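Local coordinates for PHD finger protein 3 (Homo sapiens, PDB 6IC9) that reads the phosphorylated C-terminal domain of RNA polymerase II through its SPOC domain and regulates neuronal gene expression, at residues F27-S37 / C76-D87. Residues are numbered along the deposited sequence; the frame is centred on the assembly and turned at random.
Sequences FVTKAYPVSGS and CVVRFTPVTEED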
loop_
_atom_site.group_PDB
_atom_site.type_symbol
_atom_site.label_atom_id
_atom_site.label_comp_id
_atom_site.label_asym_id
_atom_site.label_seq_id
_atom_site.Cartn_x
_atom_site.Cartn_y
_atom_site.Cartn_z
ATOM N N PHE A 27 11.379 7.026 4.943
ATOM C CA PHE A 27 12.468 6.194 4.441
ATOM C C PHE A 27 12.332 6.035 2.941
ATOM O O PHE A 27 11.265 6.272 2.371
ATOM C CB PHE A 27 12.481 4.834 5.138
ATOM C CG PHE A 27 11.149 4.109 5.082
ATOM C CD1 PHE A 27 10.156 4.367 6.047
ATOM C CD2 PHE A 27 10.869 3.263 4.041
ATOM C CE1 PHE A 27 8.897 3.696 6.000
ATOM C CE2 PHE A 27 9.582 2.584 3.994
ATOM C CZ PHE A 27 8.629 2.863 4.969
ATOM N N VAL A 28 13.424 5.586 2.323
ATOM C CA VAL A 28 13.485 5.268 0.896
ATOM C C VAL A 28 13.155 3.800 0.723
ATOM O O VAL A 28 13.634 2.941 1.468
ATOM C CB VAL A 28 14.864 5.558 0.294
ATOM C CG1 VAL A 28 14.839 5.319 -1.234
ATOM C CG2 VAL A 28 15.253 6.982 0.634
ATOM N N THR A 29 12.338 3.518 -0.274
ATOM C CA THR A 29 11.848 2.168 -0.478
ATOM C C THR A 29 11.745 1.922 -1.980
ATOM O O THR A 29 11.536 2.843 -2.754
ATOM C CB THR A 29 10.494 1.984 0.244
ATOM O OG1 THR A 29 10.008 0.665 0.008
ATOM C CG2 THR A 29 9.466 2.953 -0.327
ATOM N N LYS A 30 11.826 0.650 -2.384
ATOM C CA LYS A 30 11.520 0.254 -3.743
ATOM C C LYS A 30 10.234 -0.562 -3.693
ATOM O O LYS A 30 10.038 -1.321 -2.739
ATOM C CB LYS A 30 12.649 -0.596 -4.326
ATOM C CG LYS A 30 13.881 0.256 -4.801
ATOM C CD LYS A 30 15.083 -0.685 -5.047
ATOM C CE LYS A 30 16.285 0.096 -5.659
ATOM N NZ LYS A 30 17.524 -0.786 -5.734
ATOM N N ALA A 31 9.370 -0.376 -4.684
ATOM C CA ALA A 31 8.122 -1.168 -4.815
ATOM C C ALA A 31 8.290 -2.224 -5.898
ATOM O O ALA A 31 8.809 -1.928 -6.980
ATOM C CB ALA A 31 6.945 -0.263 -5.198
ATOM N N TYR A 32 7.830 -3.448 -5.616
ATOM C CA TYR A 32 7.832 -4.575 -6.531
ATOM C C TYR A 32 6.406 -5.045 -6.734
ATOM O O TYR A 32 5.617 -5.055 -5.781
ATOM C CB TYR A 32 8.640 -5.754 -5.987
ATOM C CG TYR A 32 10.121 -5.356 -5.861
ATOM C CD1 TYR A 32 10.588 -4.715 -4.736
ATOM C CD2 TYR A 32 11.016 -5.566 -6.931
ATOM C CE1 TYR A 32 11.940 -4.314 -4.644
ATOM C CE2 TYR A 32 12.342 -5.169 -6.847
ATOM C CZ TYR A 32 12.794 -4.560 -5.708
ATOM O OH TYR A 32 14.106 -4.169 -5.638
ATOM N N PRO A 33 6.083 -5.525 -7.928
ATOM C CA PRO A 33 4.709 -6.003 -8.182
ATOM C C PRO A 33 4.375 -7.249 -7.402
ATOM O O PRO A 33 5.215 -8.122 -7.154
ATOM C CB PRO A 33 4.692 -6.278 -9.698
ATOM C CG PRO A 33 6.077 -6.266 -10.119
ATOM C CD PRO A 33 6.847 -5.385 -9.181
ATOM N N VAL A 34 3.120 -7.304 -6.965
ATOM C CA VAL A 34 2.578 -8.453 -6.274
ATOM C C VAL A 34 1.359 -8.988 -7.017
ATOM O O VAL A 34 1.282 -10.178 -7.338
ATOM C CB VAL A 34 2.203 -8.106 -4.807
ATOM C CG1 VAL A 34 1.565 -9.304 -4.203
ATOM C CG2 VAL A 34 3.463 -7.716 -3.947
ATOM N N SER A 35 0.413 -8.110 -7.328
ATOM C CA SER A 35 -0.842 -8.543 -7.949
ATOM C C SER A 35 -1.365 -7.423 -8.819
ATOM O O SER A 35 -1.210 -6.243 -8.489
ATOM C CB SER A 35 -1.896 -8.895 -6.884
ATOM O OG SER A 35 -3.012 -9.525 -7.500
ATOM N N GLY A 36 -2.026 -7.784 -9.921
ATOM C CA GLY A 36 -2.541 -6.776 -10.827
ATOM C C GLY A 36 -1.455 -6.165 -11.691
ATOM O O GLY A 36 -0.257 -6.412 -11.524
ATOM N N SER A 37 -1.874 -5.343 -12.637
ATOM C CA SER A 37 -0.903 -4.831 -13.591
ATOM C C SER A 37 -0.169 -3.645 -12.987
ATOM O O SER A 37 -0.799 -2.620 -12.697
ATOM C CB SER A 37 -1.549 -4.398 -14.892
ATOM O OG SER A 37 -0.570 -3.692 -15.644
ATOM N N CYS A 76 -4.260 -2.791 -7.957
ATOM C CA CYS A 76 -3.033 -3.568 -7.923
ATOM C C CYS A 76 -2.375 -3.484 -6.552
ATOM O O CYS A 76 -2.704 -2.655 -5.704
ATOM C CB CYS A 76 -2.096 -3.195 -9.053
ATOM S SG CYS A 76 -1.136 -1.734 -8.846
ATOM N N VAL A 77 -1.503 -4.436 -6.315
ATOM C CA VAL A 77 -0.914 -4.630 -5.003
ATOM C C VAL A 77 0.581 -4.653 -5.253
ATOM O O VAL A 77 1.031 -5.339 -6.181
ATOM C CB VAL A 77 -1.382 -5.947 -4.336
ATOM C CG1 VAL A 77 -0.651 -6.050 -2.990
ATOM C CG2 VAL A 77 -2.946 -5.963 -4.115
ATOM N N VAL A 78 1.334 -3.821 -4.522
ATOM C CA VAL A 78 2.792 -3.843 -4.600
ATOM C C VAL A 78 3.336 -4.189 -3.224
ATOM O O VAL A 78 2.620 -4.159 -2.211
ATOM C CB VAL A 78 3.404 -2.509 -5.079
ATOM C CG1 VAL A 78 2.925 -2.184 -6.490
ATOM C CG2 VAL A 78 3.065 -1.317 -4.078
ATOM N N ARG A 79 4.624 -4.558 -3.188
ATOM C CA ARG A 79 5.277 -4.801 -1.908
ATOM C C ARG A 79 6.479 -3.856 -1.835
ATOM O O ARG A 79 7.117 -3.571 -2.859
ATOM C CB ARG A 79 5.737 -6.243 -1.712
ATOM C CG ARG A 79 6.826 -6.699 -2.647
ATOM C CD ARG A 79 7.245 -8.190 -2.312
ATOM N NE ARG A 79 8.074 -8.699 -3.401
ATOM C CZ ARG A 79 9.359 -8.440 -3.501
ATOM N NH1 ARG A 79 9.971 -7.728 -2.539
ATOM N NH2 ARG A 79 10.023 -8.884 -4.551
ATOM N N PHE A 80 6.697 -3.303 -0.655
ATOM C CA PHE A 80 7.763 -2.314 -0.422
ATOM C C PHE A 80 8.937 -3.000 0.231
ATOM O O PHE A 80 8.744 -3.859 1.099
ATOM C CB PHE A 80 7.255 -1.167 0.476
ATOM C CG PHE A 80 6.213 -0.312 -0.204
ATOM C CD1 PHE A 80 6.578 0.553 -1.223
ATOM C CD2 PHE A 80 4.865 -0.373 0.199
ATOM C CE1 PHE A 80 5.607 1.375 -1.887
ATOM C CE2 PHE A 80 3.874 0.409 -0.459
ATOM C CZ PHE A 80 4.254 1.336 -1.504
ATOM N N THR A 81 10.162 -2.555 -0.129
ATOM C CA THR A 81 11.377 -3.058 0.524
ATOM C C THR A 81 12.226 -1.847 0.888
ATOM O O THR A 81 12.315 -0.935 0.089
ATOM C CB THR A 81 12.211 -3.970 -0.405
ATOM O OG1 THR A 81 12.650 -3.202 -1.515
ATOM C CG2 THR A 81 11.349 -5.119 -0.989
ATOM N N PRO A 82 12.826 -1.800 2.075
ATOM C CA PRO A 82 13.738 -0.666 2.397
ATOM C C PRO A 82 15.002 -0.701 1.537
ATOM O O PRO A 82 15.494 -1.768 1.163
ATOM C CB PRO A 82 14.062 -0.904 3.882
ATOM C CG PRO A 82 14.050 -2.464 4.008
ATOM C CD PRO A 82 12.865 -2.859 3.098
ATOM N N VAL A 83 15.562 0.483 1.221
ATOM C CA VAL A 83 16.712 0.442 0.323
ATOM C C VAL A 83 18.015 0.229 1.086
ATOM O O VAL A 83 18.858 -0.551 0.635
ATOM C CB VAL A 83 16.772 1.683 -0.586
ATOM C CG1 VAL A 83 18.140 1.690 -1.328
ATOM C CG2 VAL A 83 15.627 1.585 -1.639
ATOM N N THR A 84 18.214 0.871 2.250
ATOM C CA THR A 84 19.436 0.695 3.038
ATOM C C THR A 84 19.086 0.176 4.431
ATOM O O THR A 84 17.925 0.131 4.842
ATOM C CB THR A 84 20.214 2.013 3.202
ATOM O OG1 THR A 84 19.422 2.909 3.988
ATOM C CG2 THR A 84 20.517 2.641 1.873
ATOM N N GLU A 85 20.118 -0.219 5.188
ATOM C CA GLU A 85 19.903 -0.599 6.587
ATOM C C GLU A 85 19.240 0.522 7.384
ATOM O O GLU A 85 18.410 0.279 8.272
ATOM C CB GLU A 85 21.243 -0.999 7.223
ATOM C CG GLU A 85 21.905 -2.127 6.437
ATOM C CD GLU A 85 23.340 -2.416 6.845
ATOM O OE1 GLU A 85 24.041 -3.125 6.078
ATOM O OE2 GLU A 85 23.756 -1.950 7.927
ATOM N N GLU A 86 19.625 1.764 7.124
ATOM C CA GLU A 86 18.971 2.884 7.813
ATOM C C GLU A 86 17.485 2.958 7.463
ATOM O O GLU A 86 16.614 3.075 8.348
ATOM C CB GLU A 86 19.711 4.156 7.424
ATOM C CG GLU A 86 19.160 5.463 7.817
ATOM C CD GLU A 86 20.051 6.536 7.171
ATOM O OE1 GLU A 86 19.758 7.009 6.030
ATOM O OE2 GLU A 86 21.096 6.818 7.777
ATOM N N ASP A 87 17.167 2.808 6.176
ATOM C CA ASP A 87 15.754 2.731 5.776
ATOM C C ASP A 87 15.034 1.625 6.508
ATOM O O ASP A 87 13.878 1.784 6.894
ATOM C CB ASP A 87 15.649 2.493 4.292
ATOM C CG ASP A 87 16.183 3.685 3.483
ATOM O OD1 ASP A 87 15.822 4.853 3.808
ATOM O OD2 ASP A 87 16.883 3.397 2.482
HETATM O O HOH W 1 6.343 -9.863 -5.241
#
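Tyr32 and Arg79 face each other as a hydrogen-bonded pair of the antiparallel strands 25-35 and 73-82, neighbours in the SPOC domain's sheet. On this partly exposed face the Arg79 guanidinium lies 7° from parallel to the Tyr32 ring, with Tyr32 CB over the centre of one guanidinium face. The arginine's CG sits between its backbone N and carbonyl carbon (chi1 66°), and the chain then runs extended to NE, which a water links to Pro33 O. At the ring's edge Thr81 OG1 comes within 3.4 Å of Tyr32 CE1. The other face is buried: small Ala31 CB leaves room for Phe80 CE1 at 3.9 Å, and Trp15 of strand 15-21 packs against the phenylalanine. Beside it Thr29 OG1, set opposite the backbone N by a chi1 of 179°, donates to Thr81 O (2.8 Å) from above the carbonyl plane, while Lys30 N donates to the same oxygen in the carbonyl plane. Farther along, Val34 N and Ser35 N share Val77 O, a classic beta bulge.

At the opposite end Asp87 ties strand 25-35 to the start of helix 85-101. Its OD1 accepts from Val28 N (2.9 Å) from above the carboxylate plane; OD2 accepts from Thr84 N with its anti lone pair in a capping box, whose return bond runs from Asp87 N to Thr84 OG1. With alanine in place of Asp87, Val28 N and Thr84 N would probably lose these acceptors and the helix start would be less firmly capped. One carboxylate thus serves two backbone donors, coupling strand 25-35 to the N-terminus of helix 85-101.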